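Local coordinates for citrate synthase (Thermotoga maritima, PDB 2P2W), which probably catalyses the condensation of oxaloacetate with acetyl-CoA and water to give citrate and free CoA, a step of the tricarboxylic acid cycle, at residues 37-43 / 167-172; 89-95 / 203-207; 244-248 / 283-287; 271-277 / 305-310. One frame throughout, in Å; residues are numbered along the deposited sequence.

Interaction 1: residues 37-43 / 167-172; sequences AEKSTFE and ESAFIL
Glu167 OE2 takes the backbone N-H of Phe42 in a short, nearly straight bond (2.6 Å, 174° at the hydrogen), met on the anti side of the carboxylate and tilted out of its plane. Because Thr41 is the N-cap of helix 42-51, this carboxylate probably also gains from the positive end of the helix dipole. A water donates to both Glu167 OE2 and Glu43 OE1, bridging two acids that would probably repel without it. A leucine in place of Glu167 would probably leave the Phe42 N-H without its acceptor and the water held from the Glu43 side alone. Elsewhere, Ser168 OG donates to Ala37 O (2.8 Å). Between these bonds Ile171 CD1 lies against the backbone of Ser40 and Thr41, while small Ala37 sets CB 3.6 Å from Leu172 CD2. With CG anti to the backbone N (chi1 -166°), Phe42 turns its ring edge to the face of Phe170, planes at 89°. Helix 163-173 thus spans the turn between helices 33-39 and 42-51, with helices 147-156 and 317-337 flanking the phenylalanines.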
loop_
_atom_site.group_PDB
_atom_site.type_symbol
_atom_site.label_atom_id
_atom_site.label_comp_id
_atom_site.label_asym_id
_atom_site.label_seq_id
_atom_site.Cartn_x
_atom_site.Cartn_y
_atom_site.Cartn_z
ATOM N N ALA A 37 21.405 -7.724 -17.614
ATOM C CA ALA A 37 20.316 -8.177 -18.476
ATOM C C ALA A 37 20.825 -9.089 -19.594
ATOM O O ALA A 37 20.135 -10.014 -20.026
ATOM C CB ALA A 37 19.586 -6.976 -19.073
ATOM N N GLU A 38 22.040 -8.818 -20.053
ATOM C CA GLU A 38 22.649 -9.591 -21.127
ATOM C C GLU A 38 23.367 -10.856 -20.657
ATOM O O GLU A 38 23.208 -11.926 -21.248
ATOM C CB GLU A 38 23.641 -8.705 -21.883
ATOM C CG GLU A 38 24.382 -9.400 -23.009
ATOM C CD GLU A 38 25.511 -8.553 -23.563
ATOM O OE1 GLU A 38 25.312 -7.332 -23.733
ATOM O OE2 GLU A 38 26.599 -9.109 -23.829
ATOM N N LYS A 39 24.142 -10.732 -19.586
ATOM C CA LYS A 39 24.942 -11.844 -19.084
ATOM C C LYS A 39 24.451 -12.621 -17.865
ATOM O O LYS A 39 24.957 -13.710 -17.586
ATOM C CB LYS A 39 26.356 -11.339 -18.786
ATOM C CG LYS A 39 27.022 -10.632 -19.959
ATOM C CD LYS A 39 28.347 -10.009 -19.544
ATOM C CE LYS A 39 29.120 -9.498 -20.749
ATOM N NZ LYS A 39 30.140 -8.485 -20.352
ATOM N N SER A 40 23.476 -12.084 -17.140
ATOM C CA SER A 40 23.009 -12.756 -15.931
ATOM C C SER A 40 21.711 -13.529 -16.112
ATOM O O SER A 40 21.264 -13.771 -17.232
ATOM C CB SER A 40 22.851 -11.726 -14.802
ATOM O OG SER A 40 22.832 -12.348 -13.525
ATOM N N THR A 41 21.126 -13.925 -14.986
ATOM C CA THR A 41 19.873 -14.668 -14.951
ATOM C C THR A 41 19.055 -14.074 -13.809
ATOM O O THR A 41 19.580 -13.305 -13.003
ATOM C CB THR A 41 20.102 -16.161 -14.637
ATOM O OG1 THR A 41 20.762 -16.277 -13.370
ATOM C CG2 THR A 41 20.955 -16.817 -15.712
ATOM N N PHE A 42 17.779 -14.436 -13.734
ATOM C CA PHE A 42 16.918 -13.918 -12.678
ATOM C C PHE A 42 17.515 -14.211 -11.303
ATOM O O PHE A 42 17.701 -13.302 -10.496
ATOM C CB PHE A 42 15.526 -14.548 -12.767
ATOM C CG PHE A 42 14.483 -13.847 -11.935
ATOM C CD1 PHE A 42 14.444 -14.019 -10.553
ATOM C CD2 PHE A 42 13.529 -13.028 -12.536
ATOM C CE1 PHE A 42 13.465 -13.387 -9.779
ATOM C CE2 PHE A 42 12.544 -12.389 -11.774
ATOM C CZ PHE A 42 12.510 -12.568 -10.394
ATOM N N GLU A 43 17.812 -15.481 -11.041
ATOM C CA GLU A 43 18.361 -15.873 -9.751
ATOM C C GLU A 43 19.701 -15.229 -9.417
ATOM O O GLU A 43 19.922 -14.829 -8.275
ATOM C CB GLU A 43 18.488 -17.397 -9.659
ATOM C CG GLU A 43 17.157 -18.129 -9.685
ATOM C CD GLU A 43 16.803 -18.679 -11.053
ATOM O OE1 GLU A 43 17.148 -18.040 -12.071
ATOM O OE2 GLU A 43 16.164 -19.749 -11.110
ATOM N N GLU A 167 13.608 -13.268 -19.646
ATOM C CA GLU A 167 14.524 -13.189 -18.513
ATOM C C GLU A 167 15.275 -11.851 -18.511
ATOM O O GLU A 167 15.421 -11.214 -17.464
ATOM C CB GLU A 167 15.509 -14.364 -18.551
ATOM C CG GLU A 167 16.493 -14.398 -17.391
ATOM C CD GLU A 167 16.724 -15.809 -16.872
ATOM O OE1 GLU A 167 16.843 -16.738 -17.700
ATOM O OE2 GLU A 167 16.792 -15.989 -15.639
ATOM N N SER A 168 15.751 -11.423 -19.680
ATOM C CA SER A 168 16.453 -10.143 -19.773
ATOM C C SER A 168 15.508 -9.026 -19.329
ATOM O O SER A 168 15.909 -8.105 -18.618
ATOM C CB SER A 168 16.916 -9.874 -21.211
ATOM O OG SER A 168 17.970 -10.741 -21.588
ATOM N N ALA A 169 14.248 -9.118 -19.751
ATOM C CA ALA A 169 13.248 -8.115 -19.391
ATOM C C ALA A 169 13.049 -8.045 -17.880
ATOM O O ALA A 169 12.993 -6.954 -17.304
ATOM C CB ALA A 169 11.921 -8.426 -20.078
ATOM N N PHE A 170 12.932 -9.201 -17.232
ATOM C CA PHE A 170 12.752 -9.209 -15.783
ATOM C C PHE A 170 13.930 -8.522 -15.094
ATOM O O PHE A 170 13.745 -7.682 -14.211
ATOM C CB PHE A 170 12.628 -10.636 -15.248
ATOM C CG PHE A 170 11.281 -11.264 -15.475
ATOM C CD1 PHE A 170 10.116 -10.506 -15.401
ATOM C CD2 PHE A 170 11.176 -12.637 -15.691
ATOM C CE1 PHE A 170 8.865 -11.106 -15.533
ATOM C CE2 PHE A 170 9.934 -13.248 -15.824
ATOM C CZ PHE A 170 8.773 -12.481 -15.743
ATOM N N ILE A 171 15.141 -8.885 -15.499
ATOM C CA ILE A 171 16.341 -8.304 -14.917
ATOM C C ILE A 171 16.322 -6.777 -15.036
ATOM O O ILE A 171 16.633 -6.070 -14.079
ATOM C CB ILE A 171 17.611 -8.877 -15.597
ATOM C CG1 ILE A 171 17.698 -10.383 -15.331
ATOM C CG2 ILE A 171 18.856 -8.168 -15.081
ATOM C CD1 ILE A 171 18.816 -11.086 -16.079
ATOM N N LEU A 172 15.941 -6.272 -16.204
ATOM C CA LEU A 172 15.878 -4.827 -16.423
ATOM C C LEU A 172 14.853 -4.134 -15.516
ATOM O O LEU A 172 15.001 -2.955 -15.193
ATOM C CB LEU A 172 15.512 -4.526 -17.879
ATOM C CG LEU A 172 16.543 -4.844 -18.961
ATOM C CD1 LEU A 172 15.923 -4.635 -20.341
ATOM C CD2 LEU A 172 17.752 -3.946 -18.776
HETATM O O HOH W 1 15.354 -17.980 -14.226
#

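Interaction 2: residues 89-95 / 203-207; sequences HYIDVLK and LGALK
Lys207 and Asp92 form the charged part of the contact. Lys207 comes across Asp92 at about a right angle, its NZ out of the carboxylate plane, 3.1 Å from Asp92 OD2 and 3.2 Å from Asp92 OD1; both hydrogen bonds are weak, though the pair is a salt bridge. Lys95 NZ, one helical turn along, meets Asp92 OD1 nearly along its C-O axis at 2.9 Å, so one acid serves two lysines whose ammonium groups are close. An asparagine in place of Asp92 would probably leave that pair of positive charges less well balanced. Each lysine also has a partner on the second subunit, Asp194 for Lys207 and Ser197 for Lys95.

The same lysine, Lys207, makes a CH-pi contact: its extended chain carries CE over the centre of the His89 ring, 4.0 Å from the centroid. The ring is steadied by its N-capping bond, Ile91 N to His89 ND1 (3.0 Å), and by Glu216 at NE2.

Apolar packing fills the rest. Ile91 CG2 touches Leu203 CB and, at 3.9 Å, Lys207 CD, whose methylenes suit a hydrophobic neighbour. Leu203 crosses Leu94 at about a right angle, CD1 lying 3.9 Å from Leu94 CB.

Segments 90-95 and 203-207, from helices 90-98 and 195-207, run antiparallel (176°, axes 9.9 Å apart), a helix pair of the largely helical citrate synthase fold, its polar edge at the dimer interface.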
loop_
_atom_site.group_PDB
_atom_site.type_symbol
_atom_site.label_atom_id
_atom_site.label_comp_id
_atom_site.label_asym_id
_atom_site.label_seq_id
_atom_site.Cartn_x
_atom_site.Cartn_y
_atom_site.Cartn_z
ATOM N N HIS A 89 -8.036 -8.898 -12.140
ATOM C CA HIS A 89 -6.809 -8.335 -12.694
ATOM C C HIS A 89 -5.695 -9.063 -11.936
ATOM O O HIS A 89 -5.807 -9.295 -10.728
ATOM C CB HIS A 89 -6.752 -6.825 -12.432
ATOM C CG HIS A 89 -5.582 -6.136 -13.072
ATOM N ND1 HIS A 89 -4.305 -6.197 -12.555
ATOM C CD2 HIS A 89 -5.500 -5.362 -14.183
ATOM C CE1 HIS A 89 -3.489 -5.488 -13.315
ATOM N NE2 HIS A 89 -4.189 -4.971 -14.309
ATOM N N TYR A 90 -4.625 -9.430 -12.633
ATOM C CA TYR A 90 -3.533 -10.164 -11.992
ATOM C C TYR A 90 -2.869 -9.489 -10.792
ATOM O O TYR A 90 -2.441 -10.175 -9.862
ATOM C CB TYR A 90 -2.497 -10.562 -13.046
ATOM C CG TYR A 90 -2.980 -11.711 -13.900
ATOM C CD1 TYR A 90 -2.811 -13.032 -13.481
ATOM C CD2 TYR A 90 -3.674 -11.481 -15.090
ATOM C CE1 TYR A 90 -3.323 -14.097 -14.221
ATOM C CE2 TYR A 90 -4.193 -12.540 -15.837
ATOM C CZ TYR A 90 -4.013 -13.844 -15.394
ATOM O OH TYR A 90 -4.535 -14.897 -16.113
ATOM N N ILE A 91 -2.780 -8.162 -10.791
ATOM C CA ILE A 91 -2.186 -7.472 -9.648
ATOM C C ILE A 91 -3.043 -7.757 -8.409
ATOM O O ILE A 91 -2.517 -7.971 -7.310
ATOM C CB ILE A 91 -2.113 -5.934 -9.871
ATOM C CG1 ILE A 91 -0.995 -5.592 -10.865
ATOM C CG2 ILE A 91 -1.874 -5.218 -8.535
ATOM C CD1 ILE A 91 0.420 -5.893 -10.367
ATOM N N ASP A 92 -4.363 -7.762 -8.589
ATOM C CA ASP A 92 -5.274 -8.029 -7.479
ATOM C C ASP A 92 -5.151 -9.476 -7.011
ATOM O O ASP A 92 -5.258 -9.762 -5.818
ATOM C CB ASP A 92 -6.722 -7.727 -7.878
ATOM C CG ASP A 92 -6.980 -6.237 -8.034
ATOM O OD1 ASP A 92 -6.198 -5.443 -7.473
ATOM O OD2 ASP A 92 -7.964 -5.863 -8.703
ATOM N N VAL A 93 -4.928 -10.381 -7.958
ATOM C CA VAL A 93 -4.765 -11.795 -7.641
ATOM C C VAL A 93 -3.565 -11.945 -6.707
ATOM O O VAL A 93 -3.625 -12.673 -5.710
ATOM C CB VAL A 93 -4.534 -12.624 -8.930
ATOM C CG1 VAL A 93 -4.159 -14.055 -8.578
ATOM C CG2 VAL A 93 -5.803 -12.609 -9.779
ATOM N N LEU A 94 -2.481 -11.243 -7.031
ATOM C CA LEU A 94 -1.276 -11.276 -6.206
ATOM C C LEU A 94 -1.576 -10.772 -4.791
ATOM O O LEU A 94 -1.127 -11.363 -3.811
ATOM C CB LEU A 94 -0.172 -10.421 -6.839
ATOM C CG LEU A 94 0.540 -11.017 -8.061
ATOM C CD1 LEU A 94 1.426 -9.968 -8.720
ATOM C CD2 LEU A 94 1.360 -12.219 -7.625
ATOM N N LYS A 95 -2.337 -9.682 -4.686
ATOM C CA LYS A 95 -2.688 -9.125 -3.378
ATOM C C LYS A 95 -3.373 -10.175 -2.517
ATOM O O LYS A 95 -3.025 -10.377 -1.348
ATOM C CB LYS A 95 -3.649 -7.944 -3.523
ATOM C CG LYS A 95 -3.064 -6.674 -4.102
ATOM C CD LYS A 95 -4.191 -5.670 -4.237
ATOM C CE LYS A 95 -3.848 -4.540 -5.183
ATOM N NZ LYS A 95 -5.061 -3.710 -5.425
ATOM N N LEU A 203 2.270 -3.099 -4.906
ATOM C CA LEU A 203 1.513 -3.630 -6.035
ATOM C C LEU A 203 0.439 -2.631 -6.453
ATOM O O LEU A 203 0.242 -2.381 -7.640
ATOM C CB LEU A 203 0.862 -4.965 -5.653
ATOM C CG LEU A 203 1.820 -6.155 -5.509
ATOM C CD1 LEU A 203 1.105 -7.327 -4.850
ATOM C CD2 LEU A 203 2.346 -6.546 -6.890
ATOM N N GLY A 204 -0.252 -2.066 -5.468
ATOM C CA GLY A 204 -1.299 -1.099 -5.750
ATOM C C GLY A 204 -0.777 0.107 -6.509
ATOM O O GLY A 204 -1.432 0.608 -7.423
ATOM N N ALA A 205 0.406 0.577 -6.126
ATOM C CA ALA A 205 1.022 1.725 -6.782
ATOM C C ALA A 205 1.512 1.375 -8.187
ATOM O O ALA A 205 1.338 2.152 -9.130
ATOM C CB ALA A 205 2.185 2.237 -5.947
ATOM N N LEU A 206 2.126 0.205 -8.327
ATOM C CA LEU A 206 2.646 -0.215 -9.626
ATOM C C LEU A 206 1.518 -0.330 -10.650
ATOM O O LEU A 206 1.713 -0.080 -11.841
ATOM C CB LEU A 206 3.371 -1.559 -9.494
ATOM C CG LEU A 206 4.188 -1.992 -10.713
ATOM C CD1 LEU A 206 5.367 -1.053 -10.875
ATOM C CD2 LEU A 206 4.676 -3.430 -10.542
ATOM N N LYS A 207 0.335 -0.693 -10.160
ATOM C CA LYS A 207 -0.857 -0.872 -10.983
ATOM C C LYS A 207 -1.344 0.401 -11.679
ATOM O O LYS A 207 -1.958 0.334 -12.748
ATOM C CB LYS A 207 -1.978 -1.446 -10.110
ATOM C CG LYS A 207 -3.235 -1.864 -10.859
ATOM C CD LYS A 207 -4.259 -2.454 -9.900
ATOM C CE LYS A 207 -5.474 -2.989 -10.636
ATOM N NZ LYS A 207 -6.610 -3.204 -9.697
#

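Interaction 3: residues 244-248 / 283-287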
loop_
_atom_site.group_PDB
_atom_site.type_symbol
_atom_site.label_atom_id
_atom_site.label_comp_id
_atom_site.label_asym_id
_atom_site.label_seq_id
_atom_site.Cartn_x
_atom_site.Cartn_y
_atom_site.Cartn_z
ATOM N N LYS A 244 -1.870 12.623 -21.554
ATOM C CA LYS A 244 -0.590 11.999 -21.254
ATOM C C LYS A 244 -0.283 10.897 -22.265
ATOM O O LYS A 244 -1.085 9.986 -22.457
ATOM C CB LYS A 244 -0.623 11.415 -19.838
ATOM C CG LYS A 244 0.376 10.291 -19.583
ATOM C CD LYS A 244 1.794 10.792 -19.419
ATOM C CE LYS A 244 2.692 9.704 -18.836
ATOM N NZ LYS A 244 3.568 10.210 -17.740
ATOM N N ILE A 245 0.870 10.993 -22.921
ATOM C CA ILE A 245 1.277 9.977 -23.887
ATOM C C ILE A 245 1.940 8.837 -23.109
ATOM O O ILE A 245 3.037 8.993 -22.576
ATOM C CB ILE A 245 2.277 10.549 -24.918
ATOM C CG1 ILE A 245 1.616 11.692 -25.697
ATOM C CG2 ILE A 245 2.732 9.449 -25.871
ATOM C CD1 ILE A 245 2.546 12.403 -26.668
ATOM N N MET A 246 1.257 7.698 -23.040
ATOM C CA MET A 246 1.758 6.535 -22.313
ATOM C C MET A 246 3.056 5.987 -22.906
ATOM O O MET A 246 3.240 5.986 -24.117
ATOM C CB MET A 246 0.686 5.442 -22.307
ATOM C CG MET A 246 -0.580 5.810 -21.543
ATOM S SD MET A 246 -0.332 5.810 -19.743
ATOM C CE MET A 246 -1.748 6.808 -19.209
ATOM N N GLY A 247 3.957 5.524 -22.045
ATOM C CA GLY A 247 5.213 4.982 -22.529
ATOM C C GLY A 247 6.304 6.026 -22.677
ATOM O O GLY A 247 7.431 5.698 -23.037
ATOM N N PHE A 248 5.970 7.284 -22.409
ATOM C CA PHE A 248 6.941 8.374 -22.503
ATOM C C PHE A 248 6.980 9.187 -21.220
ATOM O O PHE A 248 6.009 9.212 -20.460
ATOM C CB PHE A 248 6.609 9.318 -23.666
ATOM C CG PHE A 248 6.934 8.759 -25.015
ATOM C CD1 PHE A 248 6.160 7.741 -25.568
ATOM C CD2 PHE A 248 8.023 9.248 -25.738
ATOM C CE1 PHE A 248 6.467 7.218 -26.824
ATOM C CE2 PHE A 248 8.336 8.730 -26.997
ATOM C CZ PHE A 248 7.553 7.709 -27.540
ATOM N N LEU A 283 6.517 6.340 -33.162
ATOM C CA LEU A 283 6.095 7.308 -32.156
ATOM C C LEU A 283 7.339 7.925 -31.512
ATOM O O LEU A 283 7.412 9.139 -31.308
ATOM C CB LEU A 283 5.232 6.618 -31.098
ATOM C CG LEU A 283 4.606 7.480 -29.998
ATOM C CD1 LEU A 283 3.792 8.621 -30.617
ATOM C CD2 LEU A 283 3.711 6.592 -29.127
ATOM N N GLU A 284 8.324 7.086 -31.206
ATOM C CA GLU A 284 9.560 7.574 -30.609
ATOM C C GLU A 284 10.273 8.496 -31.591
ATOM O O GLU A 284 10.750 9.569 -31.215
ATOM C CB GLU A 284 10.491 6.415 -30.251
ATOM C CG GLU A 284 11.913 6.870 -29.958
ATOM C CD GLU A 284 12.843 5.727 -29.628
ATOM O OE1 GLU A 284 12.351 4.610 -29.367
ATOM O OE2 GLU A 284 14.073 5.949 -29.625
ATOM N N GLU A 285 10.347 8.071 -32.848
ATOM C CA GLU A 285 11.015 8.869 -33.870
ATOM C C GLU A 285 10.431 10.272 -33.961
ATOM O O GLU A 285 11.167 11.259 -33.991
ATOM C CB GLU A 285 10.907 8.208 -35.247
ATOM C CG GLU A 285 11.703 8.936 -36.329
ATOM C CD GLU A 285 11.380 8.452 -37.732
ATOM O OE1 GLU A 285 10.282 8.776 -38.233
ATOM O OE2 GLU A 285 12.217 7.742 -38.332
ATOM N N TYR A 286 9.108 10.361 -34.006
ATOM C CA TYR A 286 8.456 11.654 -34.124
ATOM C C TYR A 286 8.634 12.544 -32.899
ATOM O O TYR A 286 8.946 13.733 -33.020
ATOM C CB TYR A 286 6.964 11.476 -34.412
ATOM C CG TYR A 286 6.228 12.791 -34.526
ATOM C CD1 TYR A 286 6.141 13.454 -35.751
ATOM C CD2 TYR A 286 5.681 13.409 -33.401
ATOM C CE1 TYR A 286 5.532 14.699 -35.851
ATOM C CE2 TYR A 286 5.069 14.656 -33.489
ATOM C CZ TYR A 286 5.000 15.296 -34.717
ATOM O OH TYR A 286 4.406 16.533 -34.814
ATOM N N ILE A 287 8.431 11.966 -31.721
ATOM C CA ILE A 287 8.541 12.716 -30.480
ATOM C C ILE A 287 9.961 13.184 -30.189
ATOM O O ILE A 287 10.168 14.334 -29.810
ATOM C CB ILE A 287 7.993 11.887 -29.295
ATOM C CG1 ILE A 287 6.471 11.780 -29.426
ATOM C CG2 ILE A 287 8.387 12.528 -27.963
ATOM C CD1 ILE A 287 5.796 10.948 -28.352
#
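Phe248 and Ile245 make a wholly apolar contact with Leu283 and Ile287, buried where the loop between helices 231-241 and 258-270 passes beside helix 275-289. The Phe248 ring receives Ile287 CD1 over the centre of one face, 3.7 Å from the centroid and 14° off the ring normal, a CH-pi contact. Leu283 and Ile287, four residues apart, project from the same side of the helix, and Leu283 meets the ring obliquely at its margin on that same side, CD2 lying 3.6 Å from Phe248 CE1. The far end of the ring, Phe248 CZ, stops 3.7 Å from Glu284 CA, with that atom near the ring plane. A flat ring suits this place because its end can reach the helix backbone while its face covers a side chain.

Residues 245-248 form a type II beta turn, closed by a weak bond from Phe248 N to Ile245 O. Gly247 takes its third position with a positive phi (89°), where a CB would press against the carbonyl O of Met246, so a residue without a side chain fits. This loop runs on to His250, a predicted active-site residue, whose side chain is about 8 Å from that of Phe248.

Ile245, its CG1 anti to the carbonyl carbon (chi1 -61°), reaches tip to tip with Ile287, CD1 to CD1 at 3.9 Å. Glu284 turns its acid end away from the apolar cluster, and its OE1 bonds to Tyr302 OH.

Interaction 4: residues 271-277 / 305-310; sequences FPDSKLF and VLFEEL
Glu309 and Phe271 slide past each other in opposite directions, so that Glu309 CB settles over the centre of the phenylalanine ring, 3.8 Å from its centroid and 11° off the normal. Leu306 CD1 and Leu310 CD2 approach the ring obliquely and complete a shallow seat for it on helix 299-309 and its end. Beyond CB the glutamate bends at chi2 (-57°), carrying its carboxylate past the ring to Ser274. Ser274 OG donates to Glu309 OE2 at 2.7 Å, from above the carboxylate plane, and accepts from Phe277 N at 3.0 Å as the N-cap of helix 275-289. Serine suits this place because one small hydroxyl can do both. Val305 is the bump beside it: CG1 projects into a hollow lined by Ser274 OG, Leu276 CB and Phe277 CB, with Phe277 N 3.9 Å away. Leu276 answers from the other segment, crossing Glu308 at about a right angle and setting CD1 3.4 Å from Glu308 CG, against the aliphatic part of an acid whose OE1 pairs with Arg314. Around this joint, helix 163-173 packs on Phe271 and Leu306, helix 258-270 on Phe277 and Val305, and helix 214-225 on Leu276 and Val305.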
loop_
_atom_site.group_PDB
_atom_site.type_symbol
_atom_site.label_atom_id
_atom_site.label_comp_id
_atom_site.label_asym_id
_atom_site.label_seq_id
_atom_site.Cartn_x
_atom_site.Cartn_y
_atom_site.Cartn_z
ATOM N N PHE A 271 11.450 -9.233 -33.184
ATOM C CA PHE A 271 10.092 -8.971 -33.664
ATOM C C PHE A 271 10.024 -7.665 -34.460
ATOM O O PHE A 271 9.170 -6.817 -34.207
ATOM C CB PHE A 271 9.110 -8.896 -32.484
ATOM C CG PHE A 271 9.056 -10.149 -31.659
ATOM C CD1 PHE A 271 8.220 -11.202 -32.025
ATOM C CD2 PHE A 271 9.853 -10.288 -30.523
ATOM C CE1 PHE A 271 8.178 -12.380 -31.271
ATOM C CE2 PHE A 271 9.818 -11.459 -29.763
ATOM C CZ PHE A 271 8.978 -12.505 -30.138
ATOM N N PRO A 272 10.907 -7.506 -35.460
ATOM C CA PRO A 272 10.954 -6.295 -36.291
ATOM C C PRO A 272 9.686 -6.020 -37.084
ATOM O O PRO A 272 9.415 -4.881 -37.456
ATOM C CB PRO A 272 12.134 -6.547 -37.239
ATOM C CG PRO A 272 12.195 -8.051 -37.369
ATOM C CD PRO A 272 11.698 -8.587 -36.071
ATOM N N ASP A 273 8.918 -7.071 -37.347
ATOM C CA ASP A 273 7.708 -6.944 -38.142
ATOM C C ASP A 273 6.425 -6.826 -37.338
ATOM O O ASP A 273 5.334 -6.815 -37.901
ATOM C CB ASP A 273 7.643 -8.115 -39.117
ATOM C CG ASP A 273 8.868 -8.169 -40.010
ATOM O OD1 ASP A 273 9.406 -7.087 -40.328
ATOM O OD2 ASP A 273 9.289 -9.275 -40.394
ATOM N N SER A 274 6.560 -6.735 -36.019
ATOM C CA SER A 274 5.404 -6.567 -35.157
ATOM C C SER A 274 4.786 -5.197 -35.449
ATOM O O SER A 274 5.473 -4.172 -35.389
ATOM C CB SER A 274 5.827 -6.631 -33.689
ATOM O OG SER A 274 4.927 -5.893 -32.880
ATOM N N LYS A 275 3.496 -5.185 -35.775
ATOM C CA LYS A 275 2.785 -3.941 -36.070
ATOM C C LYS A 275 2.894 -2.996 -34.871
ATOM O O LYS A 275 3.105 -1.795 -35.028
ATOM C CB LYS A 275 1.311 -4.250 -36.369
ATOM C CG LYS A 275 0.405 -3.042 -36.577
ATOM C CD LYS A 275 0.548 -2.412 -37.959
ATOM C CE LYS A 275 1.468 -1.203 -37.958
ATOM N NZ LYS A 275 1.590 -0.636 -39.340
ATOM N N LEU A 276 2.749 -3.549 -33.671
ATOM C CA LEU A 276 2.845 -2.751 -32.453
ATOM C C LEU A 276 4.223 -2.107 -32.354
ATOM O O LEU A 276 4.344 -0.915 -32.067
ATOM C CB LEU A 276 2.590 -3.630 -31.220
ATOM C CG LEU A 276 1.160 -4.163 -31.078
ATOM C CD1 LEU A 276 1.072 -5.147 -29.914
ATOM C CD2 LEU A 276 0.203 -2.987 -30.864
ATOM N N PHE A 277 5.264 -2.894 -32.598
ATOM C CA PHE A 277 6.613 -2.364 -32.525
ATOM C C PHE A 277 6.828 -1.253 -33.551
ATOM O O PHE A 277 7.406 -0.217 -33.229
ATOM C CB PHE A 277 7.645 -3.476 -32.743
ATOM C CG PHE A 277 9.067 -2.988 -32.731
ATOM C CD1 PHE A 277 9.585 -2.342 -31.610
ATOM C CD2 PHE A 277 9.886 -3.161 -33.843
ATOM C CE1 PHE A 277 10.903 -1.875 -31.597
ATOM C CE2 PHE A 277 11.201 -2.698 -33.840
ATOM C CZ PHE A 277 11.711 -2.053 -32.715
ATOM N N VAL A 305 5.219 -4.099 -25.439
ATOM C CA VAL A 305 5.218 -4.701 -26.772
ATOM C C VAL A 305 5.864 -6.088 -26.726
ATOM O O VAL A 305 5.369 -7.034 -27.344
ATOM C CB VAL A 305 5.956 -3.800 -27.799
ATOM C CG1 VAL A 305 6.036 -4.503 -29.153
ATOM C CG2 VAL A 305 5.199 -2.479 -27.958
ATOM N N LEU A 306 6.958 -6.221 -25.981
ATOM C CA LEU A 306 7.619 -7.516 -25.869
ATOM C C LEU A 306 6.691 -8.543 -25.220
ATOM O O LEU A 306 6.542 -9.658 -25.725
ATOM C CB LEU A 306 8.912 -7.404 -25.050
ATOM C CG LEU A 306 9.647 -8.733 -24.811
ATOM C CD1 LEU A 306 10.035 -9.341 -26.152
ATOM C CD2 LEU A 306 10.887 -8.517 -23.947
ATOM N N PHE A 307 6.068 -8.172 -24.102
ATOM C CA PHE A 307 5.169 -9.090 -23.410
ATOM C C PHE A 307 4.037 -9.542 -24.326
ATOM O O PHE A 307 3.626 -10.707 -24.301
ATOM C CB PHE A 307 4.591 -8.439 -22.147
ATOM C CG PHE A 307 5.623 -8.132 -21.093
ATOM C CD1 PHE A 307 6.777 -8.905 -20.980
ATOM C CD2 PHE A 307 5.427 -7.089 -20.195
ATOM C CE1 PHE A 307 7.720 -8.642 -19.983
ATOM C CE2 PHE A 307 6.363 -6.820 -19.198
ATOM C CZ PHE A 307 7.509 -7.598 -19.092
ATOM N N GLU A 308 3.527 -8.616 -25.128
ATOM C CA GLU A 308 2.457 -8.943 -26.063
ATOM C C GLU A 308 2.964 -9.966 -27.077
ATOM O O GLU A 308 2.325 -10.995 -27.307
ATOM C CB GLU A 308 1.987 -7.686 -26.805
ATOM C CG GLU A 308 1.023 -7.971 -27.959
ATOM C CD GLU A 308 -0.437 -7.738 -27.599
ATOM O OE1 GLU A 308 -0.764 -7.690 -26.392
ATOM O OE2 GLU A 308 -1.259 -7.611 -28.532
ATOM N N GLU A 309 4.115 -9.681 -27.683
ATOM C CA GLU A 309 4.672 -10.581 -28.694
ATOM C C GLU A 309 5.053 -11.944 -28.107
ATOM O O GLU A 309 5.122 -12.944 -28.813
ATOM C CB GLU A 309 5.891 -9.928 -29.369
ATOM C CG GLU A 309 5.564 -8.643 -30.163
ATOM C CD GLU A 309 4.510 -8.877 -31.236
ATOM O OE1 GLU A 309 4.447 -9.969 -31.788
ATOM O OE2 GLU A 309 3.782 -7.931 -31.542
ATOM N N LEU A 310 5.341 -11.971 -26.783
ATOM C CA LEU A 310 5.704 -13.248 -26.150
ATOM C C LEU A 310 4.464 -14.078 -25.802
ATOM O O LEU A 310 4.554 -15.192 -25.296
ATOM C CB LEU A 310 6.481 -12.972 -24.869
ATOM C CG LEU A 310 7.892 -12.461 -25.094
ATOM C CD1 LEU A 310 8.639 -12.293 -23.754
ATOM C CD2 LEU A 310 8.739 -13.411 -25.953
#

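The four contacts lie within one citrate synthase fold and join helices and connecting loops rather than strands. Interactions 1 and 4 are the pair that touch, through Ala169 CB against Leu306 and Phe307, with centres 19 Å apart. Interactions 3 and 4 share helix 275-289; their segments alternate in the chain and their centres are 16 Å apart. Those of interactions 1 and 2 alternate too, tying early helices to later ones, and both close before 3 and 4 open. Interaction 2, whose centre is 22 to 25 Å from those of the others, is bonded to the second subunit; interaction 1 merely brushes it through Lys39, and 3 and 4 are not touched by it. Interaction 3 lies close to the predicted active-site His250.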